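Local atomic coordinates of Slr1438 protein (Synechocystis sp., PDB entry 3K25), a protein that is of unknown function but probably binds carbohydrate and may act as a sugar isomerase of the aldose 1-epimerase kind. Residues Tyr14-Asp19 with Asp108-Asp113; Ala23-Val28 with Tyr136-His141. All coordinates share one frame; numbering follows the deposited sequence.

Both contacts join the same two antiparallel sheets, face to face, and no hydrogen bond crosses between the paired segments. Strands 14-18 and 23-28 are neighbours in the smaller sheet, 110-117 and 130-139 in the larger, so the two contacts lie side by side, their centres about 5 Å apart. Contact 1 uses the outermost strand 14-18 and is partly buried: leucine and alanine methyls, with one tyrosine, meet inside while charged groups point outward. Contact 2 is one strand further in and well buried, with a methyl set over a tyrosine face and one leucine against another. Backbone hydrogen bonds between Leu16 and Leu25 and between Tyr14 and Leu27 tie the contacts together.

Contact 1: residues Tyr14-Asp19 with Asp108-Asp113; sequences YHLEDD and DNARLD
Leu16 reaches down from strand 14-18 and settles its CD2 into the hollow between Ala110 and Leu112, nearest Ala110 O (3.5 Å) and then Ala110 CB (3.8 Å). With CG anti to its carbonyl carbon (chi1 -80°), Leu16 also presents its CB and CG to the Ala110 methyl, which is the matching bump: Ala110 CB lies against the leucine stem and 3.9 Å from Glu17 O. One step along, the roles reverse. Leu112 rises from strand 110-117 and pushes CD2 against the Tyr14 ring, which it meets obliquely, 3.5 Å from Tyr14 CD2 and 3.8 Å from Tyr14 CE2, the two side chains crossing at about a right angle. Val101 of strand 100-105 touches both Tyr14 and Leu112. The strands run nearly antiparallel (151°), their axes 6.9 Å apart, as layers of a beta-sandwich. On the outward side of the larger sheet Arg111 grips Asp113 side-on, Arg111 NE to Asp113 OD1 and Arg111 NH2 to Asp113 OD2, 3.2 Å each, and Ser135 also bonds OD1; Glu17, directed away from the interface, pairs with Arg24. The chemistry therefore divides by face: apolar contacts alone join these two segments, while the salt bridges lie within each sheet.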
ATOM      1  N   TYR A  14       8.250  -9.079  12.718  1.00 28.38           N
ATOM      2  CA  TYR A  14       7.327  -8.999  13.837  1.00 29.66           C
ATOM      3  C   TYR A  14       6.122  -9.852  13.500  1.00 32.77           C
ATOM      4  O   TYR A  14       5.730  -9.949  12.340  1.00 36.17           O
ATOM      5  CB  TYR A  14       6.915  -7.549  14.102  1.00 26.71           C
ATOM      6  CG  TYR A  14       7.805  -6.889  15.135  1.00 25.23           C
ATOM      7  CD1 TYR A  14       9.089  -6.444  14.807  1.00 23.47           C
ATOM      8  CD2 TYR A  14       7.397  -6.794  16.466  1.00 28.11           C
ATOM      9  CE1 TYR A  14       9.942  -5.929  15.790  1.00 24.36           C
ATOM     10  CE2 TYR A  14       8.233  -6.287  17.448  1.00 30.12           C
ATOM     11  CZ  TYR A  14       9.503  -5.858  17.112  1.00 30.36           C
ATOM     12  OH  TYR A  14      10.326  -5.375  18.101  1.00 33.99           O
ATOM     13  N   HIS A  15       5.555 -10.492  14.517  1.00 27.25           N
ATOM     14  CA  HIS A  15       4.386 -11.355  14.338  1.00 28.52           C
ATOM     15  C   HIS A  15       3.233 -10.869  15.198  1.00 30.98           C
ATOM     16  O   HIS A  15       3.364 -10.725  16.412  1.00 30.15           O
ATOM     17  CB  HIS A  15       4.734 -12.790  14.718  1.00 27.32           C
ATOM     18  CG  HIS A  15       5.721 -13.429  13.800  1.00 24.40           C
ATOM     19  ND1 HIS A  15       5.358 -13.988  12.595  1.00 25.81           N
ATOM     20  CD2 HIS A  15       7.064 -13.584  13.900  1.00 20.62           C
ATOM     21  CE1 HIS A  15       6.435 -14.463  11.988  1.00 23.93           C
ATOM     22  NE2 HIS A  15       7.482 -14.230  12.759  1.00 24.25           N
ATOM     23  N   LEU A  16       2.101 -10.606  14.560  1.00 29.00           N
ATOM     24  CA  LEU A  16       0.930 -10.127  15.283  1.00 32.96           C
ATOM     25  C   LEU A  16      -0.173 -11.175  15.258  1.00 38.65           C
ATOM     26  O   LEU A  16      -0.316 -11.915  14.276  1.00 39.33           O
ATOM     27  CB  LEU A  16       0.423  -8.811  14.679  1.00 26.81           C
ATOM     28  CG  LEU A  16       1.158  -7.526  15.081  1.00 21.50           C
ATOM     29  CD1 LEU A  16       2.553  -7.493  14.450  1.00 19.00           C
ATOM     30  CD2 LEU A  16       0.337  -6.312  14.639  1.00 20.21           C
ATOM     31  N   GLU A  17      -0.950 -11.239  16.341  1.00 27.83           N
ATOM     32  CA  GLU A  17      -2.032 -12.205  16.409  1.00 36.37           C
ATOM     33  C   GLU A  17      -3.152 -11.952  17.413  1.00 41.91           C
ATOM     34  O   GLU A  17      -2.990 -11.230  18.407  1.00 38.95           O
ATOM     35  CB  GLU A  17      -1.459 -13.609  16.659  1.00 40.31           C
ATOM     36  CG  GLU A  17      -2.139 -14.371  17.782  1.00 48.18           C
ATOM     37  CD  GLU A  17      -1.584 -15.759  17.973  1.00 53.83           C
ATOM     38  OE1 GLU A  17      -1.800 -16.611  17.090  1.00 55.72           O
ATOM     39  OE2 GLU A  17      -0.927 -15.998  19.006  1.00 57.07           O
ATOM     40  N   ASP A  18      -4.291 -12.567  17.093  1.00 25.80           N
ATOM     41  CA  ASP A  18      -5.496 -12.582  17.907  1.00 36.90           C
ATOM     42  C   ASP A  18      -5.867 -14.065  17.885  1.00 45.11           C
ATOM     43  O   ASP A  18      -6.543 -14.530  16.962  1.00 47.22           O
ATOM     44  CB  ASP A  18      -6.623 -11.743  17.283  1.00 37.39           C
ATOM     45  CG  ASP A  18      -7.941 -11.821  18.082  1.00 44.44           C
ATOM     46  OD1 ASP A  18      -7.910 -12.030  19.322  1.00 49.29           O
ATOM     47  OD2 ASP A  18      -9.017 -11.650  17.464  1.00 46.24           O
ATOM     48  N   ASP A  19      -5.390 -14.804  18.893  1.00 37.66           N
ATOM     49  CA  ASP A  19      -5.641 -16.244  19.003  1.00 47.68           C
ATOM     50  C   ASP A  19      -7.123 -16.561  19.040  1.00 57.00           C
ATOM     51  O   ASP A  19      -7.514 -17.711  18.898  1.00 61.28           O
ATOM     52  CB  ASP A  19      -4.948 -16.844  20.242  1.00 48.62           C
ATOM     53  CG  ASP A  19      -5.345 -16.159  21.544  1.00 50.94           C
ATOM     54  OD1 ASP A  19      -6.486 -15.664  21.646  1.00 51.59           O
ATOM     55  OD2 ASP A  19      -4.513 -16.132  22.480  1.00 51.30           O
ATOM     56  N   ASP A 108      -6.374  -3.649  23.214  1.00 57.32           N
ATOM     57  CA  ASP A 108      -7.588  -3.643  22.406  1.00 56.46           C
ATOM     58  C   ASP A 108      -7.374  -4.334  21.074  1.00 51.68           C
ATOM     59  O   ASP A 108      -8.315  -4.539  20.312  1.00 51.68           O
ATOM     60  CB  ASP A 108      -8.070  -2.209  22.181  1.00 58.07           C
ATOM     61  CG  ASP A 108      -8.403  -1.495  23.486  1.00 63.77           C
ATOM     62  OD1 ASP A 108      -9.139  -2.074  24.316  1.00 68.71           O
ATOM     63  OD2 ASP A 108      -7.934  -0.352  23.679  1.00 61.53           O
ATOM     64  N   ASN A 109      -6.125  -4.703  20.816  1.00 49.97           N
ATOM     65  CA  ASN A 109      -5.739  -5.380  19.583  1.00 43.76           C
ATOM     66  C   ASN A 109      -4.226  -5.571  19.571  1.00 38.51           C
ATOM     67  O   ASN A 109      -3.543  -5.208  20.532  1.00 40.56           O
ATOM     68  CB  ASN A 109      -6.150  -4.547  18.362  1.00 40.83           C
ATOM     69  CG  ASN A 109      -5.696  -3.091  18.456  1.00 37.18           C
ATOM     70  OD1 ASN A 109      -4.526  -2.797  18.707  1.00 34.01           O
ATOM     71  ND2 ASN A 109      -6.628  -2.173  18.244  1.00 37.14           N
ATOM     72  N   ALA A 110      -3.712  -6.164  18.496  1.00 40.37           N
ATOM     73  CA  ALA A 110      -2.272  -6.355  18.338  1.00 33.41           C
ATOM     74  C   ALA A 110      -1.865  -5.069  17.639  1.00 26.47           C
ATOM     75  O   ALA A 110      -2.280  -4.817  16.511  1.00 23.58           O
ATOM     76  CB  ALA A 110      -1.975  -7.566  17.447  1.00 32.19           C
ATOM     77  N   ARG A 111      -1.071  -4.241  18.299  1.00 38.42           N
ATOM     78  CA  ARG A 111      -0.690  -2.978  17.688  1.00 34.09           C
ATOM     79  C   ARG A 111       0.800  -2.679  17.653  1.00 31.64           C
ATOM     80  O   ARG A 111       1.466  -2.629  18.693  1.00 31.91           O
ATOM     81  CB  ARG A 111      -1.429  -1.844  18.394  1.00 35.86           C
ATOM     82  CG  ARG A 111      -0.911  -0.476  18.072  1.00 32.92           C
ATOM     83  CD  ARG A 111      -1.811   0.571  18.662  1.00 34.48           C
ATOM     84  NE  ARG A 111      -1.209   1.899  18.600  1.00 35.46           N
ATOM     85  CZ  ARG A 111      -1.883   3.020  18.822  1.00 36.07           C
ATOM     86  NH1 ARG A 111      -3.177   2.965  19.110  1.00 38.73           N
ATOM     87  NH2 ARG A 111      -1.259   4.188  18.772  1.00 34.10           N
ATOM     88  N   LEU A 112       1.311  -2.467  16.446  1.00 31.69           N
ATOM     89  CA  LEU A 112       2.723  -2.157  16.257  1.00 29.02           C
ATOM     90  C   LEU A 112       2.862  -0.753  15.651  1.00 27.00           C
ATOM     91  O   LEU A 112       2.234  -0.443  14.638  1.00 26.04           O
ATOM     92  CB  LEU A 112       3.374  -3.202  15.343  1.00 25.40           C
ATOM     93  CG  LEU A 112       4.870  -3.482  15.528  1.00 23.27           C
ATOM     94  CD1 LEU A 112       5.637  -2.190  15.608  1.00 23.70           C
ATOM     95  CD2 LEU A 112       5.078  -4.254  16.802  1.00 28.60           C
ATOM     96  N   ASP A 113       3.682   0.086  16.279  1.00 26.51           N
ATOM     97  CA  ASP A 113       3.895   1.452  15.810  1.00 26.97           C
ATOM     98  C   ASP A 113       5.285   1.685  15.206  1.00 26.13           C
ATOM     99  O   ASP A 113       6.303   1.551  15.879  1.00 28.46           O
ATOM    100  CB  ASP A 113       3.636   2.425  16.959  1.00 27.81           C
ATOM    101  CG  ASP A 113       2.164   2.562  17.263  1.00 30.04           C
ATOM    102  OD1 ASP A 113       1.380   1.733  16.754  1.00 32.26           O
ATOM    103  OD2 ASP A 113       1.787   3.488  18.006  1.00 30.68           O
TER

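Contact 2: residues Ala23-Val28 with Tyr136-His141; sequences ARLSLV and YQLQGH
Leu27 sets its CD2 methyl squarely over the Tyr136 ring, a CH-pi contact 3.7 Å from the centroid and 11° off the ring normal, with the two side chains at about a right angle. Beside it Leu25 CD1 meets Leu138 CD1 at 4.0 Å, while the other methyl of Leu138, CD2, slips under the backbone of strand 23-28, 3.8 Å from Ala23 O. Leu138 extends toward strand 23-28, its CG anti to the backbone N (chi1 -178°). At the narrow end Ala23 CB rests on Gly140 O, 3.4 Å away. The separation of facing CA atoms grows from 6.7 Å at Ala23-Gly140 to 9.1 Å at Leu27-Tyr136, a wedge that leaves room for the ring at its wide end.

Further out, polar bonds flank these groups: Tyr136 OH has a weak hydrogen bond to Gly33 O, which may help to orient the ring, and Ser21 OG bonds Gly140 O in the turn that follows strand 130-139, where the positive phi of Gly140 suits a glycine. Were Tyr136 an alanine, the Leu27 methyl would probably lose the ring face it packs on, a gap would open between the sheets and Gly33 O would lose its weak partner. This is the packing of two facing sheets of a beta-sandwich, as in the galactose mutarotase-like fold. Around the pairing, Leu114 of strand 110-117 touches both Leu27 and Tyr136, and Ala110 touches Leu138. Strand 142-151 adds Leu143 against Leu25 and Ile145 against Tyr136, and Val35 of strand 34-40 packs on Tyr136 from the smaller sheet.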
ATOM      1  N   ALA A  23      -6.169 -15.007  13.926  1.00 48.74           N
ATOM      2  CA  ALA A  23      -5.557 -14.083  12.986  1.00 39.89           C
ATOM      3  C   ALA A  23      -4.094 -13.813  13.316  1.00 30.94           C
ATOM      4  O   ALA A  23      -3.743 -13.509  14.460  1.00 30.90           O
ATOM      5  CB  ALA A  23      -6.328 -12.774  12.970  1.00 39.47           C
ATOM      6  N   ARG A  24      -3.244 -13.930  12.304  1.00 55.98           N
ATOM      7  CA  ARG A  24      -1.831 -13.667  12.481  1.00 47.25           C
ATOM      8  C   ARG A  24      -1.264 -12.900  11.295  1.00 38.21           C
ATOM      9  O   ARG A  24      -1.599 -13.162  10.130  1.00 37.08           O
ATOM     10  CB  ARG A  24      -1.061 -14.972  12.727  1.00 50.47           C
ATOM     11  CG  ARG A  24      -1.499 -16.189  11.907  1.00 54.52           C
ATOM     12  CD  ARG A  24      -1.273 -17.472  12.718  1.00 60.02           C
ATOM     13  NE  ARG A  24       0.073 -17.533  13.284  1.00 58.83           N
ATOM     14  CZ  ARG A  24       0.353 -17.998  14.499  1.00 60.46           C
ATOM     15  NH1 ARG A  24      -0.618 -18.444  15.277  1.00 66.04           N
ATOM     16  NH2 ARG A  24       1.604 -18.014  14.936  1.00 58.59           N
ATOM     17  N   LEU A  25      -0.416 -11.927  11.605  1.00 38.20           N
ATOM     18  CA  LEU A  25       0.182 -11.093  10.576  1.00 30.73           C
ATOM     19  C   LEU A  25       1.698 -10.998  10.750  1.00 24.43           C
ATOM     20  O   LEU A  25       2.223 -11.080  11.872  1.00 23.48           O
ATOM     21  CB  LEU A  25      -0.472  -9.705  10.628  1.00 30.96           C
ATOM     22  CG  LEU A  25      -0.044  -8.584   9.678  1.00 29.07           C
ATOM     23  CD1 LEU A  25      -1.220  -7.626   9.499  1.00 27.30           C
ATOM     24  CD2 LEU A  25       1.190  -7.860  10.215  1.00 30.65           C
ATOM     25  N   SER A  26       2.393 -10.838   9.632  1.00 40.01           N
ATOM     26  CA  SER A  26       3.839 -10.719   9.650  1.00 34.39           C
ATOM     27  C   SER A  26       4.245  -9.370   9.078  1.00 28.76           C
ATOM     28  O   SER A  26       3.939  -9.057   7.928  1.00 28.15           O
ATOM     29  CB  SER A  26       4.481 -11.844   8.835  1.00 35.02           C
ATOM     30  OG  SER A  26       4.079 -13.114   9.318  1.00 37.22           O
ATOM     31  N   LEU A  27       4.933  -8.573   9.890  1.00 29.19           N
ATOM     32  CA  LEU A  27       5.389  -7.258   9.466  1.00 25.25           C
ATOM     33  C   LEU A  27       6.907  -7.157   9.638  1.00 21.62           C
ATOM     34  O   LEU A  27       7.431  -7.455  10.704  1.00 20.56           O
ATOM     35  CB  LEU A  27       4.647  -6.187  10.276  1.00 26.31           C
ATOM     36  CG  LEU A  27       5.108  -4.732  10.359  1.00 27.32           C
ATOM     37  CD1 LEU A  27       5.587  -4.207   9.034  1.00 27.31           C
ATOM     38  CD2 LEU A  27       3.947  -3.921  10.888  1.00 29.96           C
ATOM     39  N   VAL A  28       7.615  -6.781   8.573  1.00 27.59           N
ATOM     40  CA  VAL A  28       9.067  -6.647   8.632  1.00 26.82           C
ATOM     41  C   VAL A  28       9.456  -5.188   8.319  1.00 25.63           C
ATOM     42  O   VAL A  28       9.625  -4.794   7.158  1.00 28.90           O
ATOM     43  CB  VAL A  28       9.760  -7.699   7.679  1.00 24.37           C
ATOM     44  CG1 VAL A  28       8.868  -8.010   6.522  1.00 21.08           C
ATOM     45  CG2 VAL A  28      11.128  -7.198   7.190  1.00 25.00           C
ATOM     46  N   TYR A 136      -0.129  -0.038  13.005  1.00 37.20           N
ATOM     47  CA  TYR A 136      -0.772  -1.203  12.428  1.00 37.17           C
ATOM     48  C   TYR A 136      -1.481  -1.908  13.573  1.00 42.51           C
ATOM     49  O   TYR A 136      -0.853  -2.320  14.543  1.00 44.63           O
ATOM     50  CB  TYR A 136       0.256  -2.128  11.790  1.00 33.95           C
ATOM     51  CG  TYR A 136       1.183  -1.453  10.805  1.00 31.37           C
ATOM     52  CD1 TYR A 136       2.134  -0.536  11.238  1.00 31.42           C
ATOM     53  CD2 TYR A 136       1.148  -1.774   9.447  1.00 28.72           C
ATOM     54  CE1 TYR A 136       3.030   0.036  10.359  1.00 28.92           C
ATOM     55  CE2 TYR A 136       2.047  -1.203   8.553  1.00 26.52           C
ATOM     56  CZ  TYR A 136       2.990  -0.303   9.021  1.00 27.60           C
ATOM     57  OH  TYR A 136       3.940   0.221   8.171  1.00 30.86           O
ATOM     58  N   GLN A 137      -2.798  -2.024  13.452  1.00 24.51           N
ATOM     59  CA  GLN A 137      -3.633  -2.649  14.472  1.00 27.24           C
ATOM     60  C   GLN A 137      -4.353  -3.844  13.885  1.00 30.07           C
ATOM     61  O   GLN A 137      -5.043  -3.729  12.879  1.00 31.30           O
ATOM     62  CB  GLN A 137      -4.629  -1.623  15.000  1.00 28.33           C
ATOM     63  CG  GLN A 137      -3.925  -0.340  15.375  1.00 27.41           C
ATOM     64  CD  GLN A 137      -4.862   0.806  15.622  1.00 27.03           C
ATOM     65  OE1 GLN A 137      -6.050   0.734  15.321  1.00 30.08           O
ATOM     66  NE2 GLN A 137      -4.327   1.890  16.161  1.00 31.07           N
ATOM     67  N   LEU A 138      -4.163  -4.995  14.525  1.00 25.68           N
ATOM     68  CA  LEU A 138      -4.771  -6.245  14.091  1.00 27.23           C
ATOM     69  C   LEU A 138      -5.781  -6.758  15.109  1.00 33.04           C
ATOM     70  O   LEU A 138      -5.431  -6.981  16.262  1.00 32.54           O
ATOM     71  CB  LEU A 138      -3.699  -7.310  13.900  1.00 23.75           C
ATOM     72  CG  LEU A 138      -4.271  -8.637  13.400  1.00 26.20           C
ATOM     73  CD1 LEU A 138      -4.358  -8.564  11.878  1.00 24.97           C
ATOM     74  CD2 LEU A 138      -3.385  -9.818  13.825  1.00 25.22           C
ATOM     75  N   GLN A 139      -7.029  -6.920  14.679  1.00 32.93           N
ATOM     76  CA  GLN A 139      -8.081  -7.454  15.537  1.00 40.88           C
ATOM     77  C   GLN A 139      -9.081  -8.239  14.711  1.00 46.28           C
ATOM     78  O   GLN A 139      -9.334  -7.920  13.549  1.00 45.11           O
ATOM     79  CB  GLN A 139      -8.865  -6.370  16.277  1.00 43.30           C
ATOM     80  CG  GLN A 139     -10.276  -6.890  16.636  1.00 54.38           C
ATOM     81  CD  GLN A 139     -11.209  -5.853  17.230  1.00 59.81           C
ATOM     82  OE1 GLN A 139     -11.293  -4.716  16.750  1.00 63.95           O
ATOM     83  NE2 GLN A 139     -11.943  -6.250  18.272  1.00 59.02           N
ATOM     84  N   GLY A 140      -9.660  -9.256  15.341  1.00 42.97           N
ATOM     85  CA  GLY A 140     -10.654 -10.076  14.688  1.00 49.05           C
ATOM     86  C   GLY A 140     -10.305 -10.417  13.259  1.00 49.56           C
ATOM     87  O   GLY A 140      -9.325 -11.106  13.010  1.00 49.22           O
ATOM     88  N   HIS A 141     -11.101  -9.930  12.315  1.00 61.49           N
ATOM     89  CA  HIS A 141     -10.854 -10.232  10.916  1.00 61.35           C
ATOM     90  C   HIS A 141     -10.459  -9.015  10.099  1.00 54.78           C
ATOM     91  O   HIS A 141     -10.737  -8.943   8.899  1.00 54.54           O
ATOM     92  CB  HIS A 141     -12.094 -10.891  10.308  1.00 70.70           C
ATOM     93  CG  HIS A 141     -12.348 -12.277  10.812  1.00 81.43           C
ATOM     94  ND1 HIS A 141     -11.556 -13.353  10.471  1.00 88.00           N
ATOM     95  CD2 HIS A 141     -13.298 -12.763  11.647  1.00 85.57           C
ATOM     96  CE1 HIS A 141     -12.007 -14.440  11.071  1.00 91.82           C
ATOM     97  NE2 HIS A 141     -13.063 -14.109  11.792  1.00 91.97           N
TER